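Local coordinates for 6-phospho-beta-glucosidase (Thermotoga maritima, PDB 1UP7), which hydrolyses cellobiose 6'-phosphate to glucose 6-phosphate and glucose, using NAD+ and a manganese ion in each subunit, at residues 67-81 and 128-141. Residues are numbered along the deposited sequence; the frame is centred on the assembly and turned at random.
Sequences FEGAVVDAKYVIFQF and TVRKTSNATIVNFT. With NAD (nicotinamide-adenine-dinucleotide), chain I.
Val77 and Val138 lie on neighbouring parallel strands, 76-79 and 136-139, joined by a ladder of backbone hydrogen bonds. Val77 N donates almost straight to Thr136 O (170° at the hydrogen), and Val77 O takes Val138 N at 2.7 Å. Phe79 N to Val138 O continues the ladder, and Phe79 O receives Phe140 N and, weakly, Thr141 N. Thr141 OG1, over the centre of the Phe81 ring, meets a lone pair of Phe81 O at 2.8 Å. Ser133 OG reaches Val71 O at 2.9 Å, from the face opposite Ala74 N, so two donors grip this turn carbonyl. The strands are central in the six-stranded parallel sheet of the Rossmann-type domain; helices 85-94 and 109-131 lie in the connection between them, and the strands' C-terminal ends run into the NAD pocket, whose lining includes Gln80, Phe81, Phe140 and Thr141. Apolar packing centres on Phe79. Ile137 CG2 makes a CH-pi contact 3.7 Å from the centroid of the Phe79 ring, only 3° off the normal; the edge of the Phe81 ring, through CE1, meets the opposite face toward its rim. Asn139 OD1, in plane at the Phe79 edge and 3.3 Å from Phe79 CD2, is buried without a polar partner, whereas Asn139 ND2 bonds to Thr141 O. A leucine in place of Phe79 would probably leave Ile137 CG2 and the Phe81 edge without the flat ring between them, opening a gap. On the other sheet face, Ile78 CG2, anti to the backbone nitrogen (chi1 -63°), makes a CH-pi contact 4.2 Å from the Phe140 centroid.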
loop_
_atom_site.group_PDB
_atom_site.type_symbol
_atom_site.label_atom_id
_atom_site.label_comp_id
_atom_site.label_asym_id
_atom_site.label_seq_id
_atom_site.Cartn_x
_atom_site.Cartn_y
_atom_site.Cartn_z
ATOM N N PHE A 67 -26.017 -31.882 9.467
ATOM C CA PHE A 67 -25.575 -30.514 9.309
ATOM C C PHE A 67 -26.438 -29.785 8.270
ATOM O O PHE A 67 -26.899 -28.667 8.517
ATOM C CB PHE A 67 -24.084 -30.480 8.929
ATOM C CG PHE A 67 -23.560 -29.099 8.762
ATOM C CD1 PHE A 67 -23.681 -28.450 7.543
ATOM C CD2 PHE A 67 -22.991 -28.418 9.832
ATOM C CE1 PHE A 67 -23.230 -27.143 7.395
ATOM C CE2 PHE A 67 -22.533 -27.117 9.664
ATOM C CZ PHE A 67 -22.662 -26.487 8.435
ATOM N N GLU A 68 -26.637 -30.424 7.115
ATOM C CA GLU A 68 -27.346 -29.797 6.002
ATOM C C GLU A 68 -28.762 -29.384 6.430
ATOM O O GLU A 68 -29.217 -28.283 6.156
ATOM C CB GLU A 68 -27.387 -30.738 4.791
ATOM C CG GLU A 68 -27.986 -30.059 3.558
ATOM C CD GLU A 68 -27.462 -30.624 2.222
ATOM O OE1 GLU A 68 -26.251 -31.028 2.163
ATOM O OE2 GLU A 68 -28.273 -30.650 1.233
ATOM N N GLY A 69 -29.433 -30.290 7.135
ATOM C CA GLY A 69 -30.769 -30.051 7.651
ATOM C C GLY A 69 -30.838 -28.888 8.638
ATOM O O GLY A 69 -31.866 -28.226 8.754
ATOM N N ALA A 70 -29.738 -28.632 9.338
ATOM C CA ALA A 70 -29.700 -27.538 10.273
ATOM C C ALA A 70 -29.555 -26.182 9.567
ATOM O O ALA A 70 -30.245 -25.232 9.947
ATOM C CB ALA A 70 -28.613 -27.774 11.351
ATOM N N VAL A 71 -28.718 -26.119 8.528
ATOM C CA VAL A 71 -28.312 -24.855 7.926
ATOM C C VAL A 71 -29.125 -24.438 6.706
ATOM O O VAL A 71 -29.084 -23.270 6.310
ATOM C CB VAL A 71 -26.818 -24.873 7.564
ATOM C CG1 VAL A 71 -25.978 -25.166 8.794
ATOM C CG2 VAL A 71 -26.536 -25.877 6.405
ATOM N N VAL A 72 -29.892 -25.371 6.142
ATOM C CA VAL A 72 -30.567 -25.174 4.854
ATOM C C VAL A 72 -31.423 -23.900 4.784
ATOM O O VAL A 72 -31.368 -23.161 3.769
ATOM C CB VAL A 72 -31.367 -26.460 4.411
ATOM C CG1 VAL A 72 -32.574 -26.756 5.342
ATOM C CG2 VAL A 72 -31.818 -26.361 2.954
ATOM N N ASP A 73 -32.208 -23.630 5.829
ATOM C CA ASP A 73 -33.051 -22.428 5.828
ATOM C C ASP A 73 -32.615 -21.394 6.878
ATOM O O ASP A 73 -33.410 -20.544 7.306
ATOM C CB ASP A 73 -34.519 -22.794 6.042
ATOM C CG ASP A 73 -35.098 -23.572 4.876
ATOM O OD1 ASP A 73 -34.857 -23.167 3.698
ATOM O OD2 ASP A 73 -35.796 -24.607 5.049
ATOM N N ALA A 74 -31.352 -21.469 7.286
ATOM C CA ALA A 74 -30.859 -20.637 8.370
ATOM C C ALA A 74 -30.384 -19.281 7.857
ATOM O O ALA A 74 -29.772 -19.180 6.791
ATOM C CB ALA A 74 -29.753 -21.359 9.123
ATOM N N LYS A 75 -30.712 -18.236 8.594
ATOM C CA LYS A 75 -30.176 -16.910 8.332
ATOM C C LYS A 75 -28.820 -16.772 9.068
ATOM O O LYS A 75 -27.897 -16.150 8.544
ATOM C CB LYS A 75 -31.192 -15.845 8.778
ATOM C CG LYS A 75 -30.740 -14.427 8.490
ATOM C CD LYS A 75 -31.869 -13.520 8.053
ATOM C CE LYS A 75 -31.313 -12.173 7.526
ATOM N NZ LYS A 75 -32.228 -10.993 7.850
ATOM N N TYR A 76 -28.704 -17.375 10.257
ATOM C CA TYR A 76 -27.425 -17.396 11.002
ATOM C C TYR A 76 -27.019 -18.810 11.361
ATOM O O TYR A 76 -27.857 -19.637 11.754
ATOM C CB TYR A 76 -27.432 -16.503 12.274
ATOM C CG TYR A 76 -27.840 -15.103 11.958
ATOM C CD1 TYR A 76 -26.901 -14.169 11.504
ATOM C CD2 TYR A 76 -29.186 -14.728 12.027
ATOM C CE1 TYR A 76 -27.298 -12.865 11.149
ATOM C CE2 TYR A 76 -29.596 -13.434 11.679
ATOM C CZ TYR A 76 -28.640 -12.508 11.246
ATOM O OH TYR A 76 -29.049 -11.246 10.913
ATOM N N VAL A 77 -25.734 -19.086 11.221
ATOM C CA VAL A 77 -25.171 -20.366 11.648
ATOM C C VAL A 77 -24.049 -20.142 12.660
ATOM O O VAL A 77 -23.052 -19.454 12.370
ATOM C CB VAL A 77 -24.717 -21.241 10.424
ATOM C CG1 VAL A 77 -24.129 -22.575 10.861
ATOM C CG2 VAL A 77 -25.920 -21.493 9.470
ATOM N N ILE A 78 -24.195 -20.760 13.833
ATOM C CA ILE A 78 -23.222 -20.598 14.896
ATOM C C ILE A 78 -22.338 -21.823 14.964
ATOM O O ILE A 78 -22.831 -22.916 15.244
ATOM C CB ILE A 78 -23.917 -20.299 16.269
ATOM C CG1 ILE A 78 -24.692 -18.965 16.204
ATOM C CG2 ILE A 78 -22.878 -20.318 17.436
ATOM C CD1 ILE A 78 -25.675 -18.760 17.332
ATOM N N PHE A 79 -21.030 -21.634 14.705
ATOM C CA PHE A 79 -20.040 -22.700 14.887
ATOM C C PHE A 79 -19.566 -22.691 16.321
ATOM O O PHE A 79 -18.915 -21.734 16.763
ATOM C CB PHE A 79 -18.808 -22.497 13.990
ATOM C CG PHE A 79 -19.013 -22.891 12.571
ATOM C CD1 PHE A 79 -20.276 -23.306 12.105
ATOM C CD2 PHE A 79 -17.950 -22.825 11.677
ATOM C CE1 PHE A 79 -20.466 -23.650 10.769
ATOM C CE2 PHE A 79 -18.120 -23.193 10.327
ATOM C CZ PHE A 79 -19.384 -23.606 9.880
ATOM N N GLN A 80 -19.836 -23.779 17.027
ATOM C CA GLN A 80 -19.543 -23.863 18.451
ATOM C C GLN A 80 -19.156 -25.315 18.808
ATOM O O GLN A 80 -19.285 -25.777 19.943
ATOM C CB GLN A 80 -20.761 -23.297 19.190
ATOM C CG GLN A 80 -21.314 -24.116 20.244
ATOM C CD GLN A 80 -22.684 -23.677 20.721
ATOM O OE1 GLN A 80 -23.027 -22.512 20.673
ATOM N NE2 GLN A 80 -23.432 -24.618 21.270
ATOM N N PHE A 81 -18.648 -26.018 17.813
ATOM C CA PHE A 81 -18.168 -27.400 17.957
ATOM C C PHE A 81 -16.657 -27.467 18.195
ATOM O O PHE A 81 -15.915 -26.593 17.791
ATOM C CB PHE A 81 -18.537 -28.246 16.716
ATOM C CG PHE A 81 -18.045 -27.676 15.424
ATOM C CD1 PHE A 81 -18.792 -26.719 14.741
ATOM C CD2 PHE A 81 -16.814 -28.086 14.888
ATOM C CE1 PHE A 81 -18.331 -26.186 13.532
ATOM C CE2 PHE A 81 -16.342 -27.553 13.689
ATOM C CZ PHE A 81 -17.100 -26.590 13.017
ATOM N N THR A 128 -21.098 -26.375 2.349
ATOM C CA THR A 128 -22.523 -26.674 2.420
ATOM C C THR A 128 -23.369 -25.409 2.650
ATOM O O THR A 128 -24.426 -25.245 2.017
ATOM C CB THR A 128 -22.815 -27.729 3.534
ATOM O OG1 THR A 128 -22.126 -28.932 3.227
ATOM C CG2 THR A 128 -24.268 -28.183 3.519
ATOM N N VAL A 129 -22.925 -24.531 3.565
ATOM C CA VAL A 129 -23.658 -23.298 3.839
ATOM C C VAL A 129 -23.733 -22.447 2.564
ATOM O O VAL A 129 -24.814 -22.032 2.145
ATOM C CB VAL A 129 -23.027 -22.505 5.017
ATOM C CG1 VAL A 129 -23.579 -21.073 5.093
ATOM C CG2 VAL A 129 -23.203 -23.261 6.344
ATOM N N ARG A 130 -22.589 -22.225 1.933
ATOM C CA ARG A 130 -22.521 -21.438 0.710
ATOM C C ARG A 130 -23.416 -21.990 -0.424
ATOM O O ARG A 130 -23.997 -21.229 -1.173
ATOM C CB ARG A 130 -21.043 -21.245 0.323
ATOM C CG ARG A 130 -20.586 -21.663 -1.049
ATOM C CD ARG A 130 -19.029 -21.726 -1.186
ATOM N NE ARG A 130 -18.484 -20.373 -1.303
ATOM C CZ ARG A 130 -17.291 -19.977 -0.889
ATOM N NH1 ARG A 130 -16.449 -20.829 -0.335
ATOM N NH2 ARG A 130 -16.949 -18.706 -1.045
ATOM N N LYS A 131 -23.558 -23.310 -0.507
ATOM C CA LYS A 131 -24.343 -23.919 -1.594
ATOM C C LYS A 131 -25.836 -23.971 -1.271
ATOM O O LYS A 131 -26.629 -24.274 -2.137
ATOM C CB LYS A 131 -23.844 -25.334 -1.921
ATOM C CG LYS A 131 -22.703 -25.356 -2.942
ATOM C CD LYS A 131 -21.618 -26.384 -2.572
ATOM C CE LYS A 131 -21.404 -27.444 -3.684
ATOM N NZ LYS A 131 -20.201 -28.345 -3.449
ATOM N N THR A 132 -26.213 -23.681 -0.026
ATOM C CA THR A 132 -27.622 -23.692 0.365
ATOM C C THR A 132 -28.122 -22.301 0.783
ATOM O O THR A 132 -28.575 -21.510 -0.082
ATOM C CB THR A 132 -27.910 -24.757 1.466
ATOM O OG1 THR A 132 -26.983 -24.613 2.548
ATOM C CG2 THR A 132 -27.615 -26.172 0.954
ATOM N N SER A 133 -28.026 -21.987 2.071
ATOM C CA SER A 133 -28.637 -20.785 2.634
ATOM C C SER A 133 -27.820 -19.517 2.430
ATOM O O SER A 133 -28.330 -18.411 2.557
ATOM C CB SER A 133 -28.851 -20.977 4.138
ATOM O OG SER A 133 -27.625 -21.303 4.819
ATOM N N ASN A 134 -26.531 -19.668 2.174
ATOM C CA ASN A 134 -25.642 -18.516 2.234
ATOM C C ASN A 134 -25.849 -17.673 3.526
ATOM O O ASN A 134 -25.918 -16.444 3.486
ATOM C CB ASN A 134 -25.801 -17.661 0.963
ATOM C CG ASN A 134 -24.473 -17.358 0.326
ATOM O OD1 ASN A 134 -23.874 -16.303 0.600
ATOM N ND2 ASN A 134 -23.951 -18.310 -0.479
ATOM N N ALA A 135 -25.996 -18.366 4.656
ATOM C CA ALA A 135 -26.162 -17.736 5.957
ATOM C C ALA A 135 -24.886 -17.019 6.383
ATOM O O ALA A 135 -23.798 -17.311 5.871
ATOM C CB ALA A 135 -26.501 -18.790 6.970
ATOM N N THR A 136 -25.031 -16.104 7.341
ATOM C CA THR A 136 -23.896 -15.559 8.054
ATOM C C THR A 136 -23.459 -16.591 9.061
ATOM O O THR A 136 -24.255 -17.065 9.866
ATOM C CB THR A 136 -24.286 -14.269 8.750
ATOM O OG1 THR A 136 -24.469 -13.269 7.749
ATOM C CG2 THR A 136 -23.124 -13.748 9.617
ATOM N N ILE A 137 -22.182 -16.934 9.032
ATOM C CA ILE A 137 -21.651 -17.829 10.048
ATOM C C ILE A 137 -21.002 -17.028 11.159
ATOM O O ILE A 137 -20.165 -16.184 10.887
ATOM C CB ILE A 137 -20.658 -18.853 9.456
ATOM C CG1 ILE A 137 -21.332 -19.719 8.398
ATOM C CG2 ILE A 137 -20.099 -19.759 10.575
ATOM C CD1 ILE A 137 -20.361 -20.321 7.358
ATOM N N VAL A 138 -21.401 -17.313 12.399
ATOM C CA VAL A 138 -20.774 -16.756 13.596
ATOM C C VAL A 138 -19.934 -17.833 14.297
ATOM O O VAL A 138 -20.464 -18.855 14.764
ATOM C CB VAL A 138 -21.817 -16.141 14.529
ATOM C CG1 VAL A 138 -21.139 -15.494 15.736
ATOM C CG2 VAL A 138 -22.651 -15.096 13.747
ATOM N N ASN A 139 -18.623 -17.620 14.346
ATOM C CA ASN A 139 -17.712 -18.667 14.786
ATOM C C ASN A 139 -17.133 -18.505 16.179
ATOM O O ASN A 139 -16.496 -17.483 16.473
ATOM C CB ASN A 139 -16.566 -18.831 13.794
ATOM C CG ASN A 139 -15.687 -20.015 14.133
ATOM O OD1 ASN A 139 -16.049 -21.164 13.846
ATOM N ND2 ASN A 139 -14.541 -19.759 14.773
ATOM N N PHE A 140 -17.360 -19.516 17.026
ATOM C CA PHE A 140 -16.664 -19.664 18.318
ATOM C C PHE A 140 -15.540 -20.682 18.267
ATOM O O PHE A 140 -14.617 -20.609 19.054
ATOM C CB PHE A 140 -17.583 -20.184 19.421
ATOM C CG PHE A 140 -18.811 -19.354 19.667
ATOM C CD1 PHE A 140 -18.973 -18.100 19.103
ATOM C CD2 PHE A 140 -19.839 -19.868 20.459
ATOM C CE1 PHE A 140 -20.117 -17.349 19.334
ATOM C CE2 PHE A 140 -21.008 -19.115 20.705
ATOM C CZ PHE A 140 -21.139 -17.851 20.135
ATOM N N THR A 141 -15.645 -21.676 17.397
ATOM C CA THR A 141 -14.694 -22.781 17.335
ATOM C C THR A 141 -13.261 -22.288 17.294
ATOM O O THR A 141 -12.900 -21.471 16.445
ATOM C CB THR A 141 -14.971 -23.625 16.091
ATOM O OG1 THR A 141 -16.233 -24.274 16.263
ATOM C CG2 THR A 141 -13.921 -24.793 15.940
HETATM P PA NAD I . -17.162 -29.187 23.560
HETATM O O1A NAD I . -16.151 -30.256 23.686
HETATM O O2A NAD I . -18.342 -29.267 24.553
HETATM O O5B NAD I . -17.691 -29.311 22.034
HETATM C C5B NAD I . -18.947 -28.787 21.688
HETATM C C4B NAD I . -19.753 -29.820 20.911
HETATM O O4B NAD I . -19.222 -29.985 19.598
HETATM C C3B NAD I . -19.794 -31.211 21.532
HETATM O O3B NAD I . -21.144 -31.501 21.864
HETATM C C2B NAD I . -19.280 -32.144 20.434
HETATM O O2B NAD I . -20.001 -33.358 20.379
HETATM C C1B NAD I . -19.570 -31.313 19.197
HETATM N N9A NAD I . -18.789 -31.661 18.013
HETATM C C8A NAD I . -17.489 -32.117 17.910
HETATM N N7A NAD I . -17.230 -32.248 16.590
HETATM C C5A NAD I . -18.288 -31.844 15.863
HETATM C C6A NAD I . -18.557 -31.784 14.501
HETATM N N6A NAD I . -17.660 -32.156 13.594
HETATM N N1A NAD I . -19.800 -31.331 14.076
HETATM C C2A NAD I . -20.765 -30.960 14.997
HETATM N N3A NAD I . -20.497 -31.053 16.342
HETATM C C4A NAD I . -19.285 -31.487 16.756
HETATM O O3 NAD I . -16.358 -27.805 23.737
HETATM P PN NAD I . -16.920 -26.362 24.146
HETATM O O1N NAD I . -16.176 -26.043 25.391
HETATM O O2N NAD I . -18.363 -26.264 24.116
HETATM O O5D NAD I . -16.439 -25.407 22.956
HETATM C C5D NAD I . -16.591 -25.698 21.579
HETATM C C4D NAD I . -15.628 -24.793 20.794
HETATM O O4D NAD I . -15.898 -23.404 20.979
HETATM C C3D NAD I . -14.182 -24.987 21.225
HETATM O O3D NAD I . -13.432 -24.957 20.048
HETATM C C2D NAD I . -13.870 -23.777 22.101
HETATM O O2D NAD I . -12.511 -23.375 22.110
HETATM C C1D NAD I . -14.810 -22.707 21.595
HETATM N N1N NAD I . -15.440 -22.011 22.720
HETATM C C2N NAD I . -16.815 -21.960 22.677
HETATM C C3N NAD I . -17.540 -21.339 23.663
HETATM C C7N NAD I . -19.048 -21.340 23.561
HETATM O O7N NAD I . -19.831 -20.188 23.810
HETATM N N7N NAD I . -19.652 -22.484 23.204
HETATM C C4N NAD I . -16.829 -20.758 24.717
HETATM C C5N NAD I . -15.422 -20.793 24.776
HETATM C C6N NAD I . -14.727 -21.435 23.751
#